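Local coordinates for protein post-proline cleaving enzyme (Rickettsia typhi, PDB 4HVT) that probably cleaves short peptides on the carboxyl side of proline, as a serine peptidase of the prolyl oligopeptidase family, at residues T65-Q70 / S497-E502; T73-I78 / V419-Y424; N263-N268 / W607-G612; L306-K311 / W526-Q531. One frame throughout, in Å; residues are numbered along the deposited sequence.

Contact 1: residues T65-Q70 / S497-E502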
loop_
_atom_site.group_PDB
_atom_site.type_symbol
_atom_site.label_atom_id
_atom_site.label_comp_id
_atom_site.label_asym_id
_atom_site.label_seq_id
_atom_site.Cartn_x
_atom_site.Cartn_y
_atom_site.Cartn_z
ATOM N N THR A 65 7.659 23.590 -0.166
ATOM C CA THR A 65 9.119 23.490 0.013
ATOM C C THR A 65 9.546 22.031 0.040
ATOM O O THR A 65 10.626 21.696 -0.436
ATOM C CB THR A 65 9.594 24.175 1.305
ATOM O OG1 THR A 65 9.257 25.550 1.204
ATOM C CG2 THR A 65 11.109 24.057 1.505
ATOM N N ILE A 66 8.725 21.182 0.639
ATOM C CA ILE A 66 9.090 19.773 0.783
ATOM C C ILE A 66 8.820 19.013 -0.519
ATOM O O ILE A 66 9.664 18.244 -1.002
ATOM C CB ILE A 66 8.344 19.094 1.937
ATOM C CG1 ILE A 66 8.857 19.630 3.283
ATOM C CG2 ILE A 66 8.524 17.591 1.874
ATOM C CD1 ILE A 66 7.885 19.457 4.437
ATOM N N PHE A 67 7.638 19.202 -1.078
ATOM C CA PHE A 67 7.232 18.414 -2.223
ATOM C C PHE A 67 8.053 18.738 -3.458
ATOM O O PHE A 67 8.327 17.842 -4.282
ATOM C CB PHE A 67 5.739 18.605 -2.551
ATOM C CG PHE A 67 4.817 17.666 -1.849
ATOM C CD1 PHE A 67 4.648 17.707 -0.480
ATOM C CD2 PHE A 67 4.025 16.806 -2.574
ATOM C CE1 PHE A 67 3.741 16.867 0.158
ATOM C CE2 PHE A 67 3.136 15.957 -1.934
ATOM C CZ PHE A 67 2.995 15.999 -0.567
ATOM N N TYR A 68 8.477 20.004 -3.587
ATOM C CA TYR A 68 9.213 20.440 -4.784
ATOM C C TYR A 68 10.691 20.617 -4.490
ATOM O O TYR A 68 11.400 21.289 -5.230
ATOM C CB TYR A 68 8.616 21.739 -5.353
ATOM C CG TYR A 68 7.110 21.654 -5.572
ATOM C CD1 TYR A 68 6.507 20.468 -6.010
ATOM C CD2 TYR A 68 6.287 22.766 -5.345
ATOM C CE1 TYR A 68 5.138 20.387 -6.192
ATOM C CE2 TYR A 68 4.905 22.699 -5.546
ATOM C CZ TYR A 68 4.329 21.496 -5.943
ATOM O OH TYR A 68 2.953 21.408 -6.171
ATOM N N ASP A 69 11.151 20.047 -3.386
ATOM C CA ASP A 69 12.557 20.180 -2.990
ATOM C C ASP A 69 13.470 19.394 -3.942
ATOM O O ASP A 69 13.339 18.186 -4.109
ATOM C CB ASP A 69 12.693 19.709 -1.535
ATOM C CG ASP A 69 14.048 19.970 -0.929
ATOM O OD1 ASP A 69 14.870 20.635 -1.563
ATOM O OD2 ASP A 69 14.250 19.492 0.217
ATOM N N GLN A 70 14.426 20.091 -4.561
ATOM C CA GLN A 70 15.427 19.386 -5.351
ATOM C C GLN A 70 16.350 18.515 -4.465
ATOM O O GLN A 70 17.084 17.685 -4.980
ATOM C CB GLN A 70 16.267 20.389 -6.170
ATOM C CG GLN A 70 15.495 21.075 -7.289
ATOM C CD GLN A 70 14.894 20.095 -8.269
ATOM O OE1 GLN A 70 15.613 19.318 -8.894
ATOM N NE2 GLN A 70 13.560 20.100 -8.399
ATOM N N SER A 497 8.427 10.280 8.272
ATOM C CA SER A 497 7.625 11.163 7.427
ATOM C C SER A 497 8.134 12.578 7.478
ATOM O O SER A 497 7.964 13.273 8.487
ATOM C CB SER A 497 6.164 11.150 7.871
ATOM O OG SER A 497 5.416 12.106 7.099
ATOM N N ARG A 498 8.703 13.021 6.371
ATOM C CA ARG A 498 9.195 14.360 6.277
ATOM C C ARG A 498 8.065 15.376 6.461
ATOM O O ARG A 498 8.225 16.374 7.159
ATOM C CB ARG A 498 9.886 14.541 4.941
ATOM C CG ARG A 498 10.741 15.737 4.931
ATOM C CD ARG A 498 11.629 15.773 3.714
ATOM N NE ARG A 498 12.059 17.139 3.625
ATOM C CZ ARG A 498 12.517 17.722 2.536
ATOM N NH1 ARG A 498 12.673 17.029 1.426
ATOM N NH2 ARG A 498 12.866 18.996 2.601
ATOM N N ILE A 499 6.912 15.124 5.844
ATOM C CA ILE A 499 5.839 16.090 5.938
ATOM C C ILE A 499 5.350 16.223 7.390
ATOM O O ILE A 499 5.172 17.319 7.899
ATOM C CB ILE A 499 4.631 15.731 5.036
ATOM C CG1 ILE A 499 5.008 15.742 3.549
ATOM C CG2 ILE A 499 3.514 16.728 5.294
ATOM C CD1 ILE A 499 5.146 17.140 2.968
ATOM N N LYS A 500 5.064 15.108 8.042
ATOM C CA LYS A 500 4.552 15.175 9.407
ATOM C C LYS A 500 5.603 15.768 10.338
ATOM O O LYS A 500 5.314 16.615 11.161
ATOM C CB LYS A 500 4.114 13.782 9.904
ATOM N N ASN A 501 6.862 15.328 10.201
ATOM C CA ASN A 501 7.892 15.837 11.082
ATOM C C ASN A 501 8.138 17.326 10.920
ATOM O O ASN A 501 8.321 18.052 11.898
ATOM C CB ASN A 501 9.221 15.090 10.856
ATOM C CG ASN A 501 9.206 13.685 11.448
ATOM O OD1 ASN A 501 8.387 13.374 12.321
ATOM N ND2 ASN A 501 10.052 12.817 10.938
ATOM N N GLU A 502 8.171 17.784 9.673
ATOM C CA GLU A 502 8.500 19.194 9.419
ATOM C C GLU A 502 7.310 20.125 9.513
ATOM O O GLU A 502 7.443 21.218 10.005
ATOM C CB GLU A 502 9.144 19.357 8.061
ATOM C CG GLU A 502 10.444 18.588 7.916
ATOM C CD GLU A 502 11.443 19.372 7.144
ATOM O OE1 GLU A 502 11.954 20.357 7.756
ATOM O OE2 GLU A 502 11.723 19.002 5.975
#

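Contact 2: residues T73-I78 / V419-Y424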
loop_
_atom_site.group_PDB
_atom_site.type_symbol
_atom_site.label_atom_id
_atom_site.label_comp_id
_atom_site.label_asym_id
_atom_site.label_seq_id
_atom_site.Cartn_x
_atom_site.Cartn_y
_atom_site.Cartn_z
ATOM N N THR A 73 15.290 12.752 -1.525
ATOM C CA THR A 73 16.149 11.597 -1.716
ATOM C C THR A 73 15.671 10.794 -2.896
ATOM O O THR A 73 14.484 10.373 -2.902
ATOM C CB THR A 73 16.168 10.721 -0.455
ATOM O OG1 THR A 73 16.715 11.519 0.610
ATOM C CG2 THR A 73 17.044 9.519 -0.679
ATOM N N PRO A 74 16.569 10.573 -3.893
ATOM C CA PRO A 74 16.153 9.780 -5.071
ATOM C C PRO A 74 16.365 8.274 -4.853
ATOM O O PRO A 74 17.406 7.741 -5.145
ATOM C CB PRO A 74 17.077 10.322 -6.170
ATOM C CG PRO A 74 18.344 10.656 -5.445
ATOM C CD PRO A 74 17.913 11.141 -4.088
ATOM N N TYR A 75 15.392 7.604 -4.277
ATOM C CA TYR A 75 15.494 6.194 -3.973
ATOM C C TYR A 75 15.547 5.412 -5.277
ATOM O O TYR A 75 15.014 5.835 -6.321
ATOM C CB TYR A 75 14.306 5.756 -3.101
ATOM C CG TYR A 75 14.289 6.457 -1.774
ATOM C CD1 TYR A 75 15.176 6.086 -0.776
ATOM C CD2 TYR A 75 13.426 7.523 -1.515
ATOM C CE1 TYR A 75 15.213 6.723 0.420
ATOM C CE2 TYR A 75 13.461 8.176 -0.290
ATOM C CZ TYR A 75 14.370 7.769 0.664
ATOM O OH TYR A 75 14.425 8.419 1.864
ATOM N N GLY A 76 16.190 4.280 -5.254
ATOM C CA GLY A 76 16.257 3.485 -6.487
ATOM C C GLY A 76 16.498 2.009 -6.372
ATOM O O GLY A 76 16.452 1.466 -5.300
ATOM N N VAL A 77 16.771 1.401 -7.526
ATOM C CA VAL A 77 17.035 -0.037 -7.673
ATOM C C VAL A 77 18.186 -0.193 -8.693
ATOM O O VAL A 77 18.232 0.495 -9.731
ATOM C CB VAL A 77 15.764 -0.805 -8.107
ATOM C CG1 VAL A 77 15.297 -0.378 -9.438
ATOM C CG2 VAL A 77 16.032 -2.275 -8.159
ATOM N N ILE A 78 19.133 -1.093 -8.398
ATOM C CA ILE A 78 20.249 -1.389 -9.256
ATOM C C ILE A 78 19.919 -2.519 -10.242
ATOM O O ILE A 78 19.506 -3.619 -9.835
ATOM C CB ILE A 78 21.457 -1.855 -8.444
ATOM C CG1 ILE A 78 21.954 -0.660 -7.557
ATOM C CG2 ILE A 78 22.559 -2.400 -9.360
ATOM C CD1 ILE A 78 23.021 -0.975 -6.514
ATOM N N VAL A 419 14.679 9.994 12.372
ATOM C CA VAL A 419 15.990 10.025 11.729
ATOM C C VAL A 419 15.800 9.737 10.231
ATOM O O VAL A 419 15.291 8.686 9.894
ATOM C CB VAL A 419 16.978 9.006 12.366
ATOM C CG1 VAL A 419 18.308 9.114 11.644
ATOM C CG2 VAL A 419 17.138 9.263 13.873
ATOM N N PRO A 420 16.195 10.670 9.333
ATOM C CA PRO A 420 15.925 10.443 7.930
ATOM C C PRO A 420 16.611 9.162 7.416
ATOM O O PRO A 420 17.658 8.763 7.937
ATOM C CB PRO A 420 16.518 11.673 7.221
ATOM C CG PRO A 420 16.495 12.735 8.248
ATOM C CD PRO A 420 16.711 12.036 9.562
ATOM N N PRO A 421 16.017 8.558 6.384
ATOM C CA PRO A 421 16.574 7.333 5.835
ATOM C C PRO A 421 17.953 7.550 5.277
ATOM O O PRO A 421 18.266 8.628 4.689
ATOM C CB PRO A 421 15.607 6.938 4.723
ATOM C CG PRO A 421 14.320 7.658 5.095
ATOM C CD PRO A 421 14.764 8.947 5.724
ATOM N N THR A 422 18.814 6.563 5.540
ATOM C CA THR A 422 20.111 6.445 4.883
ATOM C C THR A 422 20.011 5.320 3.867
ATOM O O THR A 422 19.367 4.278 4.127
ATOM C CB THR A 422 21.227 6.128 5.879
ATOM O OG1 THR A 422 21.396 7.213 6.801
ATOM C CG2 THR A 422 22.598 5.905 5.174
ATOM N N ILE A 423 20.626 5.520 2.700
ATOM C CA ILE A 423 20.672 4.439 1.660
ATOM C C ILE A 423 22.059 3.836 1.699
ATOM O O ILE A 423 23.087 4.564 1.703
ATOM C CB ILE A 423 20.425 4.955 0.241
ATOM C CG1 ILE A 423 19.155 5.831 0.190
ATOM C CG2 ILE A 423 20.330 3.778 -0.762
ATOM C CD1 ILE A 423 18.822 6.359 -1.195
ATOM N N TYR A 424 22.102 2.503 1.779
ATOM C CA TYR A 424 23.310 1.750 1.808
ATOM C C TYR A 424 23.424 0.829 0.609
ATOM O O TYR A 424 22.403 0.323 0.151
ATOM C CB TYR A 424 23.399 0.908 3.066
ATOM C CG TYR A 424 23.191 1.593 4.361
ATOM C CD1 TYR A 424 21.916 1.913 4.813
ATOM C CD2 TYR A 424 24.277 1.901 5.197
ATOM C CE1 TYR A 424 21.742 2.513 6.047
ATOM C CE2 TYR A 424 24.088 2.494 6.392
ATOM C CZ TYR A 424 22.832 2.835 6.809
ATOM O OH TYR A 424 22.652 3.457 8.060
HETATM O O HOH W 1 16.739 10.013 2.805
#

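Contact 3: residues N263-N268 / W607-G612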
loop_
_atom_site.group_PDB
_atom_site.type_symbol
_atom_site.label_atom_id
_atom_site.label_comp_id
_atom_site.label_asym_id
_atom_site.label_seq_id
_atom_site.Cartn_x
_atom_site.Cartn_y
_atom_site.Cartn_z
ATOM N N ASN A 263 -7.150 -15.882 -6.310
ATOM C CA ASN A 263 -7.512 -15.473 -4.969
ATOM C C ASN A 263 -9.051 -15.669 -4.860
ATOM O O ASN A 263 -9.816 -15.028 -5.592
ATOM C CB ASN A 263 -7.091 -14.039 -4.743
ATOM C CG ASN A 263 -7.319 -13.613 -3.302
ATOM O OD1 ASN A 263 -8.350 -13.958 -2.744
ATOM N ND2 ASN A 263 -6.387 -12.920 -2.696
ATOM N N LYS A 264 -9.441 -16.620 -4.016
ATOM C CA LYS A 264 -10.851 -17.025 -3.898
ATOM C C LYS A 264 -11.664 -16.028 -3.059
ATOM O O LYS A 264 -12.765 -15.610 -3.453
ATOM C CB LYS A 264 -10.936 -18.399 -3.255
ATOM C CG LYS A 264 -10.062 -19.481 -3.895
ATOM C CD LYS A 264 -10.114 -20.754 -3.018
ATOM C CE LYS A 264 -11.476 -21.430 -3.137
ATOM N NZ LYS A 264 -11.688 -22.466 -2.076
ATOM N N ASP A 265 -11.174 -15.711 -1.885
ATOM C CA ASP A 265 -11.950 -14.901 -0.902
ATOM C C ASP A 265 -11.125 -13.896 -0.098
ATOM O O ASP A 265 -11.504 -13.497 1.025
ATOM C CB ASP A 265 -12.688 -15.865 0.023
ATOM C CG ASP A 265 -11.754 -16.592 0.993
ATOM O OD1 ASP A 265 -10.546 -16.381 0.942
ATOM O OD2 ASP A 265 -12.271 -17.356 1.849
ATOM N N PHE A 266 -10.056 -13.417 -0.738
ATOM C CA PHE A 266 -9.099 -12.468 -0.206
ATOM C C PHE A 266 -7.925 -13.174 0.511
ATOM O O PHE A 266 -6.766 -12.794 0.287
ATOM C CB PHE A 266 -9.713 -11.385 0.671
ATOM C CG PHE A 266 -8.883 -10.140 0.697
ATOM C CD1 PHE A 266 -9.027 -9.203 -0.300
ATOM C CD2 PHE A 266 -7.934 -9.963 1.685
ATOM C CE1 PHE A 266 -8.210 -8.067 -0.301
ATOM C CE2 PHE A 266 -7.107 -8.825 1.685
ATOM C CZ PHE A 266 -7.296 -7.880 0.716
ATOM N N TYR A 267 -8.222 -14.175 1.354
ATOM C CA TYR A 267 -7.203 -14.876 2.181
ATOM C C TYR A 267 -6.882 -16.276 1.731
ATOM O O TYR A 267 -5.782 -16.780 2.011
ATOM C CB TYR A 267 -7.626 -14.900 3.666
ATOM C CG TYR A 267 -7.675 -13.498 4.237
ATOM C CD1 TYR A 267 -6.527 -12.778 4.497
ATOM C CD2 TYR A 267 -8.914 -12.864 4.427
ATOM C CE1 TYR A 267 -6.587 -11.463 4.957
ATOM C CE2 TYR A 267 -8.981 -11.549 4.882
ATOM C CZ TYR A 267 -7.805 -10.857 5.148
ATOM O OH TYR A 267 -7.891 -9.526 5.589
ATOM N N ASN A 268 -7.773 -16.920 0.972
ATOM C CA ASN A 268 -7.542 -18.273 0.460
ATOM C C ASN A 268 -7.414 -18.310 -1.054
ATOM O O ASN A 268 -8.026 -17.509 -1.733
ATOM C CB ASN A 268 -8.694 -19.214 0.879
ATOM C CG ASN A 268 -8.754 -19.394 2.389
ATOM O OD1 ASN A 268 -7.953 -20.133 2.981
ATOM N ND2 ASN A 268 -9.697 -18.735 3.004
ATOM N N TRP A 607 -13.979 -7.783 0.093
ATOM C CA TRP A 607 -13.752 -7.675 1.526
ATOM C C TRP A 607 -14.808 -8.292 2.430
ATOM O O TRP A 607 -14.805 -8.024 3.631
ATOM C CB TRP A 607 -13.552 -6.214 1.897
ATOM C CG TRP A 607 -12.547 -5.518 1.000
ATOM C CD1 TRP A 607 -11.246 -5.918 0.747
ATOM C CD2 TRP A 607 -12.763 -4.316 0.220
ATOM N NE1 TRP A 607 -10.661 -5.039 -0.117
ATOM C CE2 TRP A 607 -11.571 -4.091 -0.499
ATOM C CE3 TRP A 607 -13.860 -3.437 0.037
ATOM C CZ2 TRP A 607 -11.408 -3.025 -1.359
ATOM C CZ3 TRP A 607 -13.730 -2.369 -0.860
ATOM C CH2 TRP A 607 -12.455 -2.165 -1.545
ATOM N N VAL A 608 -15.634 -9.169 1.894
ATOM C CA VAL A 608 -16.611 -9.820 2.703
ATOM C C VAL A 608 -15.979 -10.582 3.876
ATOM O O VAL A 608 -16.550 -10.680 4.949
ATOM C CB VAL A 608 -17.495 -10.744 1.836
ATOM C CG1 VAL A 608 -18.375 -11.558 2.752
ATOM C CG2 VAL A 608 -18.338 -9.892 0.884
ATOM N N THR A 609 -14.799 -11.187 3.673
ATOM C CA THR A 609 -14.144 -11.920 4.753
ATOM C C THR A 609 -13.478 -11.006 5.755
ATOM O O THR A 609 -13.103 -11.474 6.843
ATOM C CB THR A 609 -13.121 -12.953 4.190
ATOM O OG1 THR A 609 -12.173 -12.265 3.360
ATOM C CG2 THR A 609 -13.821 -14.034 3.428
ATOM N N GLU A 610 -13.312 -9.719 5.431
ATOM C CA GLU A 610 -12.778 -8.746 6.364
ATOM C C GLU A 610 -13.884 -8.165 7.260
ATOM O O GLU A 610 -13.643 -7.950 8.421
ATOM C CB GLU A 610 -12.000 -7.617 5.675
ATOM C CG GLU A 610 -11.297 -6.691 6.644
ATOM C CD GLU A 610 -10.103 -7.266 7.375
ATOM O OE1 GLU A 610 -9.764 -8.443 7.065
ATOM O OE2 GLU A 610 -9.514 -6.533 8.258
ATOM N N TYR A 611 -15.047 -7.874 6.702
ATOM C CA TYR A 611 -16.049 -7.113 7.435
ATOM C C TYR A 611 -17.295 -7.917 7.816
ATOM O O TYR A 611 -18.063 -7.493 8.665
ATOM C CB TYR A 611 -16.469 -5.906 6.606
ATOM C CG TYR A 611 -15.342 -4.932 6.288
ATOM C CD1 TYR A 611 -14.683 -4.194 7.296
ATOM C CD2 TYR A 611 -14.959 -4.725 4.980
ATOM C CE1 TYR A 611 -13.634 -3.331 6.988
ATOM C CE2 TYR A 611 -13.921 -3.857 4.669
ATOM C CZ TYR A 611 -13.289 -3.148 5.678
ATOM O OH TYR A 611 -12.256 -2.301 5.329
ATOM N N GLY A 612 -17.423 -9.106 7.264
ATOM C CA GLY A 612 -18.700 -9.871 7.357
ATOM C C GLY A 612 -19.624 -9.469 6.234
ATOM O O GLY A 612 -19.465 -8.407 5.634
HETATM O O HOH W 2 -13.892 -11.560 0.742
#

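Contact 4: residues L306-K311 / W526-Q531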
loop_
_atom_site.group_PDB
_atom_site.type_symbol
_atom_site.label_atom_id
_atom_site.label_comp_id
_atom_site.label_asym_id
_atom_site.label_seq_id
_atom_site.Cartn_x
_atom_site.Cartn_y
_atom_site.Cartn_z
ATOM N N LEU A 306 2.951 -18.763 6.386
ATOM C CA LEU A 306 1.727 -19.368 6.906
ATOM C C LEU A 306 0.849 -18.325 7.583
ATOM O O LEU A 306 1.308 -17.577 8.412
ATOM C CB LEU A 306 2.038 -20.523 7.854
ATOM C CG LEU A 306 3.004 -21.602 7.356
ATOM C CD1 LEU A 306 3.065 -22.752 8.350
ATOM C CD2 LEU A 306 2.632 -22.081 5.952
ATOM N N ARG A 307 -0.438 -18.364 7.249
ATOM C CA ARG A 307 -1.430 -17.539 7.948
ATOM C C ARG A 307 -2.114 -18.368 9.070
ATOM O O ARG A 307 -2.683 -17.802 10.023
ATOM C CB ARG A 307 -2.469 -17.015 6.932
ATOM C CG ARG A 307 -3.680 -16.392 7.593
ATOM C CD ARG A 307 -4.455 -15.520 6.618
ATOM N NE ARG A 307 -5.789 -15.193 7.132
ATOM C CZ ARG A 307 -6.087 -14.174 7.931
ATOM N NH1 ARG A 307 -5.130 -13.373 8.371
ATOM N NH2 ARG A 307 -7.358 -14.007 8.384
ATOM N N SER A 308 -2.168 -19.696 8.895
ATOM C CA SER A 308 -2.728 -20.604 9.877
ATOM C C SER A 308 -1.730 -21.678 10.257
ATOM O O SER A 308 -0.774 -21.946 9.498
ATOM C CB SER A 308 -4.012 -21.249 9.327
ATOM O OG SER A 308 -4.971 -20.262 9.034
ATOM N N ASP A 309 -1.979 -22.316 11.413
ATOM C CA ASP A 309 -1.151 -23.475 11.801
ATOM C C ASP A 309 -1.274 -24.556 10.730
ATOM O O ASP A 309 -2.337 -24.725 10.135
ATOM C CB ASP A 309 -1.624 -24.117 13.103
ATOM C CG ASP A 309 -1.482 -23.231 14.315
ATOM O OD1 ASP A 309 -0.777 -22.192 14.297
ATOM O OD2 ASP A 309 -2.152 -23.613 15.335
ATOM N N TRP A 310 -0.170 -25.244 10.468
ATOM C CA TRP A 310 -0.135 -26.341 9.506
ATOM C C TRP A 310 0.322 -27.637 10.210
ATOM O O TRP A 310 1.471 -27.704 10.612
ATOM C CB TRP A 310 0.852 -25.985 8.414
ATOM C CG TRP A 310 0.926 -26.920 7.265
ATOM C CD1 TRP A 310 0.134 -28.033 7.013
ATOM C CD2 TRP A 310 1.835 -26.833 6.171
ATOM N NE1 TRP A 310 0.526 -28.625 5.824
ATOM C CE2 TRP A 310 1.557 -27.898 5.285
ATOM C CE3 TRP A 310 2.861 -25.972 5.853
ATOM C CZ2 TRP A 310 2.281 -28.080 4.086
ATOM C CZ3 TRP A 310 3.572 -26.136 4.693
ATOM C CH2 TRP A 310 3.266 -27.151 3.794
ATOM N N LYS A 311 -0.583 -28.638 10.346
ATOM C CA LYS A 311 -0.200 -29.968 10.863
ATOM C C LYS A 311 0.473 -30.670 9.709
ATOM O O LYS A 311 -0.188 -31.061 8.777
ATOM C CB LYS A 311 -1.420 -30.797 11.315
ATOM N N TRP A 526 -3.106 -11.201 15.475
ATOM C CA TRP A 526 -3.337 -9.774 15.710
ATOM C C TRP A 526 -4.418 -9.248 14.784
ATOM O O TRP A 526 -5.265 -8.460 15.193
ATOM C CB TRP A 526 -2.029 -8.985 15.511
ATOM C CG TRP A 526 -1.964 -7.628 16.156
ATOM C CD1 TRP A 526 -1.860 -6.437 15.532
ATOM C CD2 TRP A 526 -1.968 -7.352 17.536
ATOM N NE1 TRP A 526 -1.808 -5.423 16.434
ATOM C CE2 TRP A 526 -1.889 -5.955 17.686
ATOM C CE3 TRP A 526 -2.034 -8.155 18.684
ATOM C CZ2 TRP A 526 -1.819 -5.342 18.935
ATOM C CZ3 TRP A 526 -2.010 -7.537 19.925
ATOM C CH2 TRP A 526 -1.906 -6.148 20.038
ATOM N N HIS A 527 -4.458 -9.798 13.570
ATOM C CA HIS A 527 -5.476 -9.476 12.573
ATOM C C HIS A 527 -6.823 -10.117 12.916
ATOM O O HIS A 527 -7.883 -9.447 12.984
ATOM C CB HIS A 527 -4.993 -9.920 11.201
ATOM C CG HIS A 527 -6.046 -9.819 10.145
ATOM N ND1 HIS A 527 -6.290 -10.840 9.261
ATOM C CD2 HIS A 527 -6.987 -8.866 9.884
ATOM C CE1 HIS A 527 -7.342 -10.529 8.514
ATOM N NE2 HIS A 527 -7.761 -9.328 8.847
ATOM N N LYS A 528 -6.778 -11.426 13.085
ATOM C CA LYS A 528 -7.996 -12.246 13.306
ATOM C C LYS A 528 -8.768 -11.756 14.524
ATOM O O LYS A 528 -10.015 -11.847 14.543
ATOM C CB LYS A 528 -7.593 -13.718 13.468
ATOM C CG LYS A 528 -7.185 -14.373 12.157
ATOM C CD LYS A 528 -6.600 -15.766 12.378
ATOM C CE LYS A 528 -5.760 -16.244 11.202
ATOM N NZ LYS A 528 -5.537 -17.723 11.293
ATOM N N SER A 529 -8.054 -11.213 15.524
ATOM C CA SER A 529 -8.660 -10.670 16.721
ATOM C C SER A 529 -9.685 -9.543 16.522
ATOM O O SER A 529 -10.505 -9.301 17.426
ATOM C CB SER A 529 -7.558 -10.146 17.670
ATOM O OG SER A 529 -6.985 -11.314 18.277
ATOM N N ALA A 530 -9.582 -8.826 15.411
ATOM C CA ALA A 530 -10.482 -7.731 15.042
ATOM C C ALA A 530 -11.075 -7.890 13.654
ATOM O O ALA A 530 -11.580 -6.938 13.063
ATOM C CB ALA A 530 -9.795 -6.385 15.202
ATOM N N GLN A 531 -11.072 -9.128 13.171
ATOM C CA GLN A 531 -11.605 -9.430 11.851
ATOM C C GLN A 531 -13.120 -9.687 11.876
ATOM O O GLN A 531 -13.672 -10.228 12.827
ATOM C CB GLN A 531 -10.862 -10.623 11.266
ATOM C CG GLN A 531 -11.139 -10.877 9.814
ATOM C CD GLN A 531 -10.365 -12.080 9.289
ATOM O OE1 GLN A 531 -9.537 -12.678 9.997
ATOM N NE2 GLN A 531 -10.698 -12.506 8.058
HETATM O O HOH W 3 -9.654 -15.296 7.222
#

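Contact 1: residues T65-Q70 / S497-E502
Asp69 and Arg498 carry the charged part of this contact. OD2 of Asp69 takes NH2 of Arg498 at 2.8 Å with an N-H...O angle of 152°, on its anti side; NH1 adds a weak bond to the same oxygen. The carboxylate and guanidinium planes are 65° apart, so the carboxylate meets the guanidinium through one oxygen and not as a flat two-oxygen pair. NE of Arg498 points almost straight at OE2 of Glu502, which lies in the guanidinium plane one turn further along the helix, at 3.0 Å. The extended Arg498 chain, with CG trans to the backbone N (chi1 -163°), carries the group out to Asp69, while these in-plane partners limit its rotation. Arg71 is a second cation on Asp69, and Tyr440 makes a cation-pi contact with Arg498. The network joins the turn just after helix 56-67, in the N-terminal part of the chain, to the start of helix 498-505 in the alpha/beta-hydrolase part, where Ser497 OG caps Lys500 N. Apolar contacts run beside the charges. CG2 of Ile66 sits over one guanidinium face and touches Ile499 CD1 at 3.6 Å, and CD1 of Ile66 reaches Glu502 CB at 3.8 Å.

Contact 2: residues T73-I78 / V419-Y424
The backbones of 73-78 and 419-424 stay well apart, with CA atoms no closer than 7.8 Å (Tyr75 to Ile423), and no direct hydrogen bond joins them; side chains and a water fill the gap. CD1 of Ile423 is the apolar centre. Thr73 CG2 meets Ile423 CD1 tip to tip at 3.7 Å, and CD1 of the Tyr75 ring lies 3.7 Å from the same Ile423 CD1, which approaches the ring obliquely. The first torsion of Thr73 (chi1 -62°) sends CG2 to Ile423 and also over the rim of one face of the Tyr75 ring, while OG1 turns to the water. The tyrosine crosses Pro421 at about a right angle, its OH 3.3 Å from Pro421 CG. Both segments belong to the beta-propeller: strand 77-79 is an outermost strand of one four-stranded antiparallel sheet, and strand 422-426 is an inner strand of another, so the contact joins two blades. Tyr75 also packs on Thr413 of strand 410-415. The water donates to Pro421 O at 2.8 Å and is hydrogen-bonded to Thr73 OG1 at 2.7 Å and to Tyr75 OH at 3.0 Å. Polar linkage thus runs through a single solvent molecule, while the direct contacts are van der Waals.

Contact 3: residues N263-N268 / W607-G612
The turn between propeller strands 257-263 and 269-275 meets the short helix 608-611 of the hydrolase domain, with Thr609 OG1 donating to Asp265 O at 2.7 Å, nearly in line with the carbonyl. A water donates to the same oxygen and accepts from Thr609 N. Glu610, bent at chi2 (71°), brings OE1 to Tyr267 OH; the hydroxyl donates to Glu610 OE1 at 2.6 Å from above the carboxylate plane. His527 also bonds to OE1, and Arg535 and Phe488 N hold OE2, so this buried carboxylate is held from several directions. The edge of Trp607 points at the face of Phe266 in an offset edge-to-face pair, the five-membered ring of Trp607 and the Phe266 ring having centroids 5.5 Å apart and planes at 61°; Phe488 packs against both. The turn holds its shape by its own polar side chains. Asn263 OD1 accepts from Phe266 N, and its ND2 donates back to Phe266 O. Asp265 OD1 accepts from Tyr267 N and Asn268 N, while Asn268 ND2 spans both carboxylate oxygens. Trp607 lies near a probable Ser566-His682-Asp649 triad. An Asx turn at a hairpin end, set against the catalytic domain, forms this part of the propeller-hydrolase interface of a prolyl oligopeptidase fold.

Contact 4: residues L306-K311 / W526-Q531
Arg307 starts with CG trans to its backbone N (chi1 168°) and stays extended as far as NE; a turn at chi4 (87°) then sets the guanidinium against His527, whose own CG is likewise trans. NH1 of Arg307 donates to His527 ND1 at 2.9 Å, lying in the imidazole plane, although the two flat groups are 48° apart. Arg307 NH2 gives a weak bond to Gln531 OE1, at the edge of the guanidinium, at 3.0 Å, and a water accepts from both NH2 and Gln531 NE2. Over the centre of one guanidinium face lies Lys528 CE, 3.8 Å above the plane. The extended lysine carries NZ back to the Arg307 backbone, Lys528 NZ donating to Arg307 O at 3.1 Å and weakly to Ser308 OG, which has Asp291 as its stronger partner. The loop after propeller strand 301-305 is thereby tied to the end of helix 524-528 and the type I turn from Lys528 to Gln531. Glu610 OE1 accepts from His527 NE2, Thr609 O takes Gln531 NE2, and Tyr267 makes a cation-pi contact with Arg307. With ND1 accepting from arginine and NE2 bonded to Glu610, the imidazole is probably neutral with its proton on NE2, and links the arginine to the carboxylate.

Overall arrangement
From the N terminus, helix 56-67 leads into contact 1, which closes a loop of over 400 residues on helix 498-505. Contact 2 follows directly, 73-78 with 419-424, and nests inside that loop, bringing the first and last four-stranded sheets of the propeller together. Contact 3 starts at 263-268 and runs to 607-612; contact 4, 306-311 with 526-531, nests within it. Both cross contacts 1 and 2 along the chain. Contacts 1 and 3 lie on opposite sides of the chain's centre, their own centres 37 Å apart, whereas contacts 3 and 4 touch. Contact 1 ties a helix preceding the propeller blades to the hydrolase part, contacts 3 and 4 join propeller loops to it, and contact 2 stays within the propeller.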